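Local coordinates for magnesium-protoporphyrin O-methyltransferase (Synechocystis sp., PDB 4QDJ), which transfers a methyl group from S-adenosylmethionine to magnesium-protoporphyrin IX, yielding its 13-monomethyl ester on the route to chlorophyll, at residues T10-R13 against D14-S18; G31-F35 against V36-I40; D58-L61 against P62-V66; K103-V107 against L108-N112; Q192-E195 against A196-R199. One frame throughout, in Å; residues are numbered along the deposited sequence.

Contact 1 of 5, residues T10-R13 against D14-S18. With SAM (S-adenosylmethionine), chain B.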
# COMPACT_ATOMS: atom_id res chain seq x y z
N THR A 10 -6.60 -15.31 4.11
CA THR A 10 -6.22 -15.94 5.37
C THR A 10 -4.75 -16.34 5.35
O THR A 10 -4.03 -16.15 6.33
CB THR A 10 -7.09 -17.17 5.68
OG1 THR A 10 -8.47 -16.78 5.72
CG2 THR A 10 -6.70 -17.79 7.01
N ILE A 11 -4.31 -16.91 4.23
CA ILE A 11 -2.92 -17.31 4.06
C ILE A 11 -1.99 -16.10 4.21
O ILE A 11 -0.99 -16.16 4.93
CB ILE A 11 -2.68 -17.98 2.70
CG1 ILE A 11 -3.50 -19.27 2.58
CG2 ILE A 11 -1.20 -18.28 2.50
CD1 ILE A 11 -3.32 -19.99 1.27
N VAL A 12 -2.34 -15.01 3.54
CA VAL A 12 -1.54 -13.80 3.60
C VAL A 12 -1.57 -13.19 5.01
O VAL A 12 -0.53 -12.83 5.55
CB VAL A 12 -2.00 -12.76 2.57
CG1 VAL A 12 -1.22 -11.47 2.72
CG2 VAL A 12 -1.84 -13.32 1.16
N ARG A 13 -2.76 -13.10 5.60
CA ARG A 13 -2.91 -12.58 6.96
C ARG A 13 -2.08 -13.37 7.96
O ARG A 13 -1.35 -12.79 8.77
CB ARG A 13 -4.37 -12.60 7.39
CG ARG A 13 -4.60 -12.05 8.79
CD ARG A 13 -5.92 -12.53 9.37
NE ARG A 13 -5.95 -13.98 9.49
CZ ARG A 13 -6.98 -14.68 9.95
NH1 ARG A 13 -8.08 -14.05 10.35
NH2 ARG A 13 -6.91 -16.00 10.02
N ASP A 14 -2.19 -14.70 7.92
CA ASP A 14 -1.45 -15.56 8.84
C ASP A 14 0.05 -15.42 8.67
O ASP A 14 0.81 -15.47 9.64
CB ASP A 14 -1.86 -17.02 8.67
CG ASP A 14 -3.30 -17.28 9.08
OD1 ASP A 14 -3.92 -16.37 9.68
OD2 ASP A 14 -3.80 -18.39 8.82
N TYR A 15 0.49 -15.24 7.42
CA TYR A 15 1.91 -15.05 7.13
C TYR A 15 2.43 -13.77 7.78
O TYR A 15 3.46 -13.79 8.46
CB TYR A 15 2.14 -15.01 5.62
CG TYR A 15 3.53 -14.59 5.21
CD1 TYR A 15 4.61 -15.45 5.34
CD2 TYR A 15 3.76 -13.32 4.69
CE1 TYR A 15 5.89 -15.06 4.97
CE2 TYR A 15 5.03 -12.92 4.31
CZ TYR A 15 6.09 -13.80 4.45
OH TYR A 15 7.35 -13.40 4.08
N PHE A 16 1.72 -12.67 7.59
CA PHE A 16 2.15 -11.39 8.15
C PHE A 16 1.87 -11.27 9.65
O PHE A 16 2.31 -10.31 10.29
CB PHE A 16 1.53 -10.22 7.37
CG PHE A 16 2.19 -9.97 6.05
CD1 PHE A 16 3.39 -9.29 5.98
CD2 PHE A 16 1.61 -10.43 4.87
CE1 PHE A 16 4.01 -9.06 4.76
CE2 PHE A 16 2.22 -10.20 3.65
CZ PHE A 16 3.42 -9.52 3.60
N ASN A 17 1.14 -12.23 10.21
CA ASN A 17 0.98 -12.31 11.65
C ASN A 17 2.00 -13.26 12.28
O ASN A 17 2.09 -13.36 13.51
CB ASN A 17 -0.44 -12.74 12.03
CG ASN A 17 -1.42 -11.59 12.01
OD1 ASN A 17 -1.03 -10.42 12.09
ND2 ASN A 17 -2.71 -11.90 11.92
N SER A 18 2.76 -13.95 11.44
CA SER A 18 3.76 -14.89 11.93
C SER A 18 5.16 -14.53 11.43
O SER A 18 5.65 -13.43 11.69
CB SER A 18 3.39 -16.33 11.55
OG SER A 18 3.18 -16.47 10.16
N SAM B . 1.78 -1.01 1.62
CA SAM B . 2.83 -1.23 2.61
C SAM B . 4.15 -0.64 2.13
O SAM B . 4.39 -0.51 0.93
OXT SAM B . 5.01 -0.28 2.94
CB SAM B . 3.00 -2.71 2.97
CG SAM B . 3.33 -3.67 1.83
SD SAM B . 3.58 -5.37 2.42
CE SAM B . 4.50 -6.11 1.05
C5' SAM B . 1.95 -6.08 2.10
C4' SAM B . 0.97 -5.75 3.21
O4' SAM B . -0.35 -5.89 2.71
C3' SAM B . 1.08 -6.69 4.41
O3' SAM B . 1.24 -5.92 5.58
C2' SAM B . -0.24 -7.42 4.45
O2' SAM B . -0.67 -7.67 5.77
C1' SAM B . -1.15 -6.46 3.72
N9 SAM B . -2.33 -7.09 3.12
C8 SAM B . -2.38 -8.24 2.37
N7 SAM B . -3.67 -8.47 2.03
C5 SAM B . -4.44 -7.48 2.55
C6 SAM B . -5.80 -7.24 2.50
N6 SAM B . -6.61 -8.06 1.84
N1 SAM B . -6.30 -6.13 3.14
C2 SAM B . -5.46 -5.27 3.82
N3 SAM B . -4.11 -5.52 3.86
C4 SAM B . -3.61 -6.61 3.23
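OD1 of Asp14 is gripped twice by the guanidinium of Arg13, its neighbour in the chain. NE of Arg13 lies 3.1 Å from OD1 and NH2 of Arg13 lies 3.0 Å from the same oxygen, a side-on salt bridge that spends both nitrogens on one atom. The carboxylate oxygen sits at the guanidinium edge, and the two planes are only 25° apart. In Arg13, CG anti to the backbone N (chi1 -179°) and a bend at chi3 (61°) bring the guanidinium to the next residue's carboxylate. The other carboxylate oxygen, OD2 of Asp14, lies beside CG2 of Thr10 at 3.5 Å, while the hydroxyl of Thr10 bonds to Asp7.

One turn of helix 8-16 supports these side chains: N of Asp14 donates to O of Thr10 at 2.8 Å, and N of Phe16 to O of Val12 at 3.0 Å. On another side of the helix, CG1 of Val12 meets the rim of the Phe16 ring, 3.7 Å from CD2 of Phe16. The same methyl touches the adenine, 3.4 Å from C8 of SAM. One face of the Phe16 ring lies under the ribose, with C3' of SAM over its centre, and CD2 of Tyr15 covers the opposite face nearer the rim. Trp24 and His139 also meet this ring, and OD1 of Asn17 is hydrogen-bonded to OG of Ser93 and to the backbone N of Lys95.

The helix thus divides its chemistry, pairing charges around Arg13 and Asp14 while Val12 and Phe16 give the cofactor's base and sugar an apolar wall held by van der Waals contact.

Contact 2 of 5, residues G31-F35 against V36-I40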
# COMPACT_ATOMS: atom_id res chain seq x y z
N GLY A 31 18.65 -2.38 10.68
CA GLY A 31 19.40 -3.55 11.08
C GLY A 31 19.85 -4.39 9.91
O GLY A 31 19.41 -4.21 8.77
N GLN A 32 20.73 -5.34 10.22
CA GLN A 32 21.34 -6.22 9.23
C GLN A 32 20.32 -6.98 8.39
O GLN A 32 19.33 -7.49 8.90
CB GLN A 32 22.28 -7.20 9.95
CG GLN A 32 23.02 -8.17 9.05
CD GLN A 32 24.01 -9.02 9.82
OE1 GLN A 32 24.38 -8.69 10.95
NE2 GLN A 32 24.45 -10.11 9.22
N VAL A 33 20.58 -7.02 7.08
CA VAL A 33 19.79 -7.81 6.15
C VAL A 33 20.74 -8.42 5.13
O VAL A 33 21.85 -7.92 4.95
CB VAL A 33 18.75 -6.95 5.41
CG1 VAL A 33 17.52 -6.74 6.28
CG2 VAL A 33 19.36 -5.63 4.98
N ASN A 34 20.33 -9.50 4.48
CA ASN A 34 21.15 -10.05 3.40
C ASN A 34 21.04 -9.15 2.17
O ASN A 34 20.20 -8.24 2.14
CB ASN A 34 20.83 -11.52 3.10
CG ASN A 34 19.42 -11.74 2.56
OD1 ASN A 34 18.95 -11.00 1.70
ND2 ASN A 34 18.76 -12.77 3.06
N PHE A 35 21.88 -9.38 1.17
CA PHE A 35 21.94 -8.44 0.04
C PHE A 35 20.66 -8.40 -0.79
O PHE A 35 20.35 -7.39 -1.42
CB PHE A 35 23.18 -8.69 -0.83
CG PHE A 35 23.07 -9.88 -1.74
CD1 PHE A 35 23.37 -11.15 -1.29
CD2 PHE A 35 22.69 -9.71 -3.07
CE1 PHE A 35 23.28 -12.24 -2.13
CE2 PHE A 35 22.59 -10.80 -3.91
CZ PHE A 35 22.89 -12.07 -3.45
N VAL A 36 19.90 -9.50 -0.76
CA VAL A 36 18.61 -9.54 -1.44
C VAL A 36 17.59 -8.67 -0.69
O VAL A 36 16.89 -7.86 -1.29
CB VAL A 36 18.07 -10.98 -1.54
CG1 VAL A 36 16.68 -10.99 -2.16
CG2 VAL A 36 19.03 -11.85 -2.33
N GLN A 37 17.53 -8.86 0.62
CA GLN A 37 16.63 -8.09 1.48
C GLN A 37 16.98 -6.61 1.46
O GLN A 37 16.10 -5.75 1.51
CB GLN A 37 16.68 -8.63 2.91
CG GLN A 37 16.13 -10.03 3.07
CD GLN A 37 16.56 -10.70 4.37
OE1 GLN A 37 17.44 -10.20 5.07
NE2 GLN A 37 15.94 -11.83 4.68
N LYS A 38 18.28 -6.30 1.39
CA LYS A 38 18.73 -4.92 1.34
C LYS A 38 18.26 -4.26 0.05
O LYS A 38 17.86 -3.09 0.04
CB LYS A 38 20.25 -4.85 1.44
CG LYS A 38 20.82 -3.44 1.48
CD LYS A 38 20.20 -2.62 2.61
CE LYS A 38 21.05 -1.40 2.93
NZ LYS A 38 21.34 -0.59 1.72
N ASP A 39 18.32 -5.01 -1.05
CA ASP A 39 17.85 -4.53 -2.34
C ASP A 39 16.35 -4.22 -2.30
O ASP A 39 15.89 -3.22 -2.86
CB ASP A 39 18.15 -5.56 -3.42
CG ASP A 39 17.77 -5.09 -4.81
OD1 ASP A 39 18.59 -4.41 -5.45
OD2 ASP A 39 16.64 -5.40 -5.25
N ILE A 40 15.60 -5.08 -1.63
CA ILE A 40 14.16 -4.89 -1.46
C ILE A 40 13.87 -3.67 -0.58
O ILE A 40 12.98 -2.87 -0.88
CB ILE A 40 13.50 -6.14 -0.85
CG1 ILE A 40 13.63 -7.32 -1.82
CG2 ILE A 40 12.04 -5.87 -0.53
CD1 ILE A 40 13.13 -8.63 -1.25
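The chain runs extended through Val33 and Asn34 and turns into helix 35-58 at Phe35, where O of Asn34 accepts from N of Lys38 at 2.8 Å and O of Phe35 from N of Asp39 at 3.1 Å. Asn34 and Gln37 exchange bonds across this first turn. OD1 of Asn34 takes the N-H of Gln37 at 2.8 Å in an almost straight bond (170°), and OE1 of Gln37 in turn accepts from N of Asn34 at 3.0 Å, with the donor standing above the amide carbonyl plane. CG of Asn34 lies between its own N and carbonyl carbon (chi1 65°), which swings OD1 over the helix start. The two side-chain amides stack with their planes 23° apart, CD of Gln37 being 3.3 Å from ND2 of Asn34.

Val33 packs against the same turn: its CB sits 3.5 Å from OE1 of Gln37, and its CG2 rests on CB of Lys38. Between the two capping residues, CG2 of Val36 stands over the face of the Phe35 ring, 4.0 Å from its centroid, a CH-pi contact. Ile27 of helix 19-27 touches Gln37, and the carboxylate of Asp39 is held by the hydroxyl of Thr217 and the backbone N-H groups of Arg218 and Phe219.

Reciprocal bonding between the N-cap and the third residue beyond it is the hallmark of a capping box, here with asparagine and glutamine at the N-terminus of helix 35-58.

Contact 3 of 5, residues D58-L61 against P62-V66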
# COMPACT_ATOMS: atom_id res chain seq x y z
N ASP A 58 1.85 18.30 -5.52
CA ASP A 58 0.53 18.83 -5.84
C ASP A 58 0.18 20.08 -5.03
O ASP A 58 -0.64 20.89 -5.45
CB ASP A 58 -0.55 17.76 -5.65
CG ASP A 58 -0.40 16.60 -6.62
OD1 ASP A 58 0.26 16.78 -7.67
OD2 ASP A 58 -0.96 15.52 -6.34
N GLY A 59 0.79 20.21 -3.86
CA GLY A 59 0.62 21.40 -3.03
C GLY A 59 -0.58 21.37 -2.11
O GLY A 59 -0.81 22.32 -1.35
N ASN A 60 -1.35 20.29 -2.15
CA ASN A 60 -2.59 20.21 -1.37
C ASN A 60 -2.59 19.10 -0.33
O ASN A 60 -3.64 18.71 0.18
CB ASN A 60 -3.78 20.02 -2.31
CG ASN A 60 -3.75 18.68 -3.02
OD1 ASN A 60 -2.70 18.05 -3.14
ND2 ASN A 60 -4.91 18.23 -3.49
N LEU A 61 -1.40 18.58 -0.01
CA LEU A 61 -1.30 17.48 0.94
C LEU A 61 -1.73 17.80 2.38
O LEU A 61 -2.37 16.97 3.02
CB LEU A 61 0.11 16.86 0.90
CG LEU A 61 0.27 15.50 1.58
CD1 LEU A 61 -0.74 14.50 1.04
CD2 LEU A 61 1.69 14.98 1.39
N PRO A 62 -1.36 18.99 2.91
CA PRO A 62 -1.85 19.29 4.26
C PRO A 62 -3.37 19.27 4.36
O PRO A 62 -4.04 20.02 3.64
CB PRO A 62 -1.31 20.70 4.52
CG PRO A 62 -0.07 20.77 3.70
CD PRO A 62 -0.38 19.99 2.45
N GLY A 63 -3.90 18.41 5.22
CA GLY A 63 -5.33 18.32 5.43
C GLY A 63 -6.04 17.36 4.49
O GLY A 63 -7.24 17.14 4.62
N LEU A 64 -5.30 16.79 3.55
CA LEU A 64 -5.88 15.89 2.56
C LEU A 64 -6.26 14.55 3.19
O LEU A 64 -5.48 13.95 3.92
CB LEU A 64 -4.91 15.66 1.41
CG LEU A 64 -5.48 14.99 0.16
CD1 LEU A 64 -6.44 15.94 -0.55
CD2 LEU A 64 -4.36 14.55 -0.78
N LEU A 65 -7.47 14.07 2.90
CA LEU A 65 -7.91 12.78 3.40
C LEU A 65 -7.36 11.65 2.54
O LEU A 65 -7.70 11.52 1.37
CB LEU A 65 -9.43 12.69 3.49
CG LEU A 65 -10.04 13.05 4.85
CD1 LEU A 65 -9.89 14.54 5.13
CD2 LEU A 65 -11.50 12.62 4.92
N VAL A 66 -6.51 10.82 3.15
CA VAL A 66 -5.82 9.75 2.44
C VAL A 66 -6.07 8.40 3.11
O VAL A 66 -5.92 8.26 4.32
CB VAL A 66 -4.30 10.01 2.40
CG1 VAL A 66 -3.58 8.86 1.69
CG2 VAL A 66 -4.00 11.34 1.72
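Leu61 and Leu64 meet at both backbone and side chain. N of Leu64 donates to O of Leu61 at 3.0 Å, with an angle of 163° at the hydrogen, although the donor stands well above the carbonyl plane. Beside this bond, CB of Leu64 lies 3.3 Å from O of Leu61 and 3.5 Å from O of Asn60, so the methylene is set against two successive carbonyls. The branches then cross at about a right angle, with CD1 of Leu61 touching CD2 of Leu64 at 4.1 Å. In both leucines CG lies anti to the backbone N and beside the carbonyl carbon (chi1 -166° for Leu61), which brings these two methyls together. The other methyl, CD1 of Leu64, comes 4.0 Å from ND2 of Asn60.

Between them runs a type II beta turn with Pro62 and Gly63 at its corners. CD of the Pro62 ring lies 3.5 Å from CB of Leu61, and Gly63 adopts a positive phi (88°) at which a side chain would press on the carbonyl before it. The turn joins the end of helix 35-58 to strand 65-69 of the central sheet of this class I-like methyltransferase; Gly59, also with positive phi, is where the chain leaves the helix.

Replacing Leu64 by an alanine would probably open a gap beside CD1 of Leu61 and remove the methyl that lies near ND2 of Asn60.

Farther out, Leu61 also touches Leu55 and Val56 of helix 35-58 and Leu80 of helix 77-82. Leu64 rests on Thr130 of strand 130-133, and its backbone pairs with that of Leu86.

Contact 4 of 5, residues K103-V107 against L108-N112; sequences KAQEV and LAYGN
Leu108 closes the last turn of helix 94-108 with a short bond from its N to O of Ala104, 2.7 Å long and nearly aligned with the carbonyl. The next bond is weak: N of Ala109 lies 3.1 Å from O of Gln105, with an angle of only 134° at the hydrogen. Ala109 leaves the helix with positive phi (53°), and a type II' beta turn follows from Leu108 to Gly111, where N of Gly111 bonds to O of Leu108. This is the helix exit that leads to strand 115-118 at one margin of the central sheet.

The side chain of Gln105 folds over this exit. Its CG is trans to the backbone N and the chain bends at chi2 (71°), bringing the amide back over the turn. NE2 of Gln105 then lies over one face of the Tyr110 ring, displaced toward its rim and 3.8 Å from CZ of Tyr110, the amide and ring planes being steeply inclined to each other. The amide's other end, OE1 of Gln105, accepts from NE2 of Gln113, which fixes its rotation. With an alanine in place of Gln105, Tyr110 would probably lose the amide against its ring face and Gln113 the acceptor for its side-chain N-H.

Around these bonds lies the packing. Val107 and Leu108 lie side by side, pointing the same way, and both touch Gln82 of helix 77-82, with Ile78 also against Val107. Leu108 reaches on to Gln113 and Pro114. Within the pair, CG1 of Val107 lies 3.6 Å from CG of Leu108, and CB of Leu108 is 3.2 Å from O of Ala104.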
# COMPACT_ATOMS: atom_id res chain seq x y z
N LYS A 103 5.61 2.63 15.75
CA LYS A 103 6.56 3.48 15.03
C LYS A 103 6.03 4.90 14.92
O LYS A 103 6.79 5.87 15.01
CB LYS A 103 6.86 2.90 13.64
CG LYS A 103 7.54 1.53 13.67
CD LYS A 103 7.85 1.00 12.27
CE LYS A 103 9.16 1.57 11.73
NZ LYS A 103 9.53 0.96 10.41
N ALA A 104 4.72 5.04 14.73
CA ALA A 104 4.10 6.35 14.62
C ALA A 104 4.17 7.13 15.94
O ALA A 104 4.54 8.30 15.95
CB ALA A 104 2.65 6.23 14.16
N GLN A 105 3.83 6.47 17.04
CA GLN A 105 3.86 7.10 18.35
C GLN A 105 5.27 7.57 18.72
O GLN A 105 5.44 8.62 19.32
CB GLN A 105 3.33 6.14 19.43
CG GLN A 105 3.33 6.71 20.84
CD GLN A 105 2.27 7.78 21.04
OE1 GLN A 105 1.15 7.66 20.56
NE2 GLN A 105 2.63 8.85 21.75
N GLU A 106 6.26 6.78 18.34
CA GLU A 106 7.65 7.08 18.67
C GLU A 106 8.16 8.32 17.95
O GLU A 106 8.93 9.10 18.51
CB GLU A 106 8.55 5.89 18.34
CG GLU A 106 8.42 4.72 19.30
CD GLU A 106 9.30 3.54 18.91
OE1 GLU A 106 9.97 3.63 17.86
OE2 GLU A 106 9.32 2.54 19.66
N VAL A 107 7.73 8.51 16.71
CA VAL A 107 8.28 9.58 15.88
C VAL A 107 7.35 10.80 15.79
O VAL A 107 7.82 11.92 15.57
CB VAL A 107 8.67 9.07 14.48
CG1 VAL A 107 7.44 8.87 13.61
CG2 VAL A 107 9.64 10.01 13.81
N LEU A 108 6.05 10.59 15.97
CA LEU A 108 5.08 11.67 15.83
C LEU A 108 4.53 12.18 17.16
O LEU A 108 3.95 13.26 17.22
CB LEU A 108 3.92 11.24 14.93
CG LEU A 108 4.33 10.77 13.53
CD1 LEU A 108 3.11 10.55 12.66
CD2 LEU A 108 5.26 11.79 12.91
N ALA A 109 4.72 11.39 18.21
CA ALA A 109 4.20 11.71 19.54
C ALA A 109 2.71 12.01 19.51
O ALA A 109 1.91 11.17 19.12
CB ALA A 109 4.98 12.87 20.16
N TYR A 110 2.34 13.23 19.89
CA TYR A 110 0.93 13.61 19.94
C TYR A 110 0.55 14.59 18.84
O TYR A 110 -0.49 15.25 18.91
CB TYR A 110 0.57 14.16 21.32
CG TYR A 110 0.84 13.17 22.41
CD1 TYR A 110 -0.04 12.11 22.64
CD2 TYR A 110 1.98 13.26 23.20
CE1 TYR A 110 0.21 11.19 23.64
CE2 TYR A 110 2.23 12.34 24.20
CZ TYR A 110 1.34 11.31 24.41
OH TYR A 110 1.59 10.38 25.40
N GLY A 111 1.39 14.67 17.82
CA GLY A 111 1.10 15.50 16.66
C GLY A 111 0.17 14.80 15.70
O GLY A 111 -0.62 13.94 16.09
N ASN A 112 0.26 15.16 14.43
CA ASN A 112 -0.58 14.57 13.40
C ASN A 112 -0.20 13.11 13.15
O ASN A 112 0.64 12.82 12.31
CB ASN A 112 -0.46 15.37 12.11
CG ASN A 112 -1.45 14.93 11.05
OD1 ASN A 112 -2.61 14.66 11.35
ND2 ASN A 112 -1.00 14.86 9.81

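Contact 5 of 5, residues Q192-E195 against A196-R199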
# COMPACT_ATOMS: atom_id res chain seq x y z
N GLN A 192 2.35 -11.59 -10.53
CA GLN A 192 2.58 -10.46 -11.42
C GLN A 192 1.27 -10.13 -12.12
O GLN A 192 0.44 -11.00 -12.34
CB GLN A 192 3.65 -10.78 -12.46
CG GLN A 192 5.06 -10.90 -11.90
CD GLN A 192 6.08 -11.21 -12.98
OE1 GLN A 192 5.74 -11.63 -14.08
NE2 GLN A 192 7.36 -10.98 -12.67
N HIS A 193 1.08 -8.85 -12.45
CA HIS A 193 -0.11 -8.43 -13.17
C HIS A 193 0.27 -7.66 -14.42
O HIS A 193 1.21 -6.87 -14.40
CB HIS A 193 -0.99 -7.55 -12.27
CG HIS A 193 -1.43 -8.23 -11.01
ND1 HIS A 193 -2.35 -9.25 -11.01
CD2 HIS A 193 -1.07 -8.04 -9.72
CE1 HIS A 193 -2.54 -9.66 -9.77
NE2 HIS A 193 -1.78 -8.94 -8.97
N LYS A 194 -0.45 -7.92 -15.50
CA LYS A 194 -0.25 -7.17 -16.74
C LYS A 194 -0.73 -5.74 -16.55
O LYS A 194 -1.83 -5.52 -16.04
CB LYS A 194 -1.01 -7.82 -17.90
CG LYS A 194 -0.52 -9.20 -18.29
CD LYS A 194 -1.30 -9.75 -19.47
CE LYS A 194 -0.82 -11.14 -19.86
NZ LYS A 194 0.63 -11.16 -20.21
N GLU A 195 0.09 -4.78 -16.97
CA GLU A 195 -0.30 -3.38 -16.89
C GLU A 195 -1.58 -3.12 -17.69
O GLU A 195 -2.41 -2.31 -17.29
CB GLU A 195 0.83 -2.47 -17.38
CG GLU A 195 0.44 -1.00 -17.46
CD GLU A 195 1.62 -0.06 -17.52
OE1 GLU A 195 2.73 -0.46 -17.11
OE2 GLU A 195 1.44 1.09 -17.98
N ALA A 196 -1.73 -3.83 -18.81
CA ALA A 196 -2.93 -3.70 -19.62
C ALA A 196 -4.18 -4.10 -18.84
O ALA A 196 -5.23 -3.47 -18.96
CB ALA A 196 -2.81 -4.52 -20.90
N ASP A 197 -4.05 -5.14 -18.02
CA ASP A 197 -5.15 -5.60 -17.18
C ASP A 197 -5.48 -4.58 -16.09
O ASP A 197 -6.64 -4.27 -15.85
CB ASP A 197 -4.83 -6.95 -16.54
CG ASP A 197 -4.81 -8.09 -17.55
OD1 ASP A 197 -5.31 -7.90 -18.68
OD2 ASP A 197 -4.30 -9.17 -17.20
N ILE A 198 -4.45 -4.06 -15.43
CA ILE A 198 -4.64 -3.07 -14.37
C ILE A 198 -5.28 -1.80 -14.92
O ILE A 198 -6.20 -1.25 -14.31
CB ILE A 198 -3.31 -2.73 -13.66
CG1 ILE A 198 -2.68 -4.00 -13.06
CG2 ILE A 198 -3.53 -1.69 -12.58
CD1 ILE A 198 -3.54 -4.66 -12.00
N ARG A 199 -4.80 -1.33 -16.07
CA ARG A 199 -5.36 -0.14 -16.69
C ARG A 199 -6.82 -0.35 -17.11
O ARG A 199 -7.63 0.57 -17.01
CB ARG A 199 -4.53 0.29 -17.90
CG ARG A 199 -3.21 0.96 -17.55
CD ARG A 199 -2.45 1.32 -18.81
NE ARG A 199 -1.18 1.99 -18.54
CZ ARG A 199 -0.96 3.28 -18.73
NH1 ARG A 199 -1.92 4.07 -19.20
NH2 ARG A 199 0.23 3.80 -18.45
O HOH W 1 -2.68 -9.84 -15.26
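Glu195 and Arg199, one turn apart at the start of helix 195-204, form the salt bridge: OE2 of Glu195 lies 2.8 Å from NE of Arg199 and 3.0 Å from NH2 of Arg199. The carboxylate and guanidinium are nearly coplanar, 10° apart, and NE comes in on the anti lone pair of OE2. Both side chains are extended and run side by side. OE1 of Glu195 has its own salt bridge to Arg223, so this carboxylate joins two arginines and is likely to remain charged.

Among backbone bonds, O of Lys194 at the N-cap accepts from N of Ile198 at 3.1 Å and more weakly from N of Asp197, while N of Arg199 reaches O of Glu195 at 2.9 Å. A water bridges the first turn, accepting from N of Lys194 and donating to OD2 of Asp197 at 2.6 Å. The Lys194 and Asp197 side chains lie side by side.

The apolar contact is modest: CD1 of Ile198 touches CB of His193 at 3.9 Å. The His193 ring is held by Leu137 O and by Thr142 of helix 142-155, and Ile198 packs between that helix's Ile149, Phe164 of strand 159-164 and Leu225 of strand 221-229.

Contact 1 alone touches the cofactor, through Val12 and Phe16, which belong to the S-adenosylmethionine pocket. Contact 2 begins the long helix 35-58, whose His44 binds SAM, yet its Gln37 side chain stays about 12 Å from the ligand. That helix ends at contact 3, which leads into strand 65-69; the centres of contacts 2 and 3 are about 33 Å apart. Contacts 3 and 4 both sit at helix exits and approach to about 6 Å between nearest atoms. Contact 5 starts a helix on the other side of the chain's centre from contact 4, about 36 Å away between centres, with its His193 side chain about 11 Å from SAM.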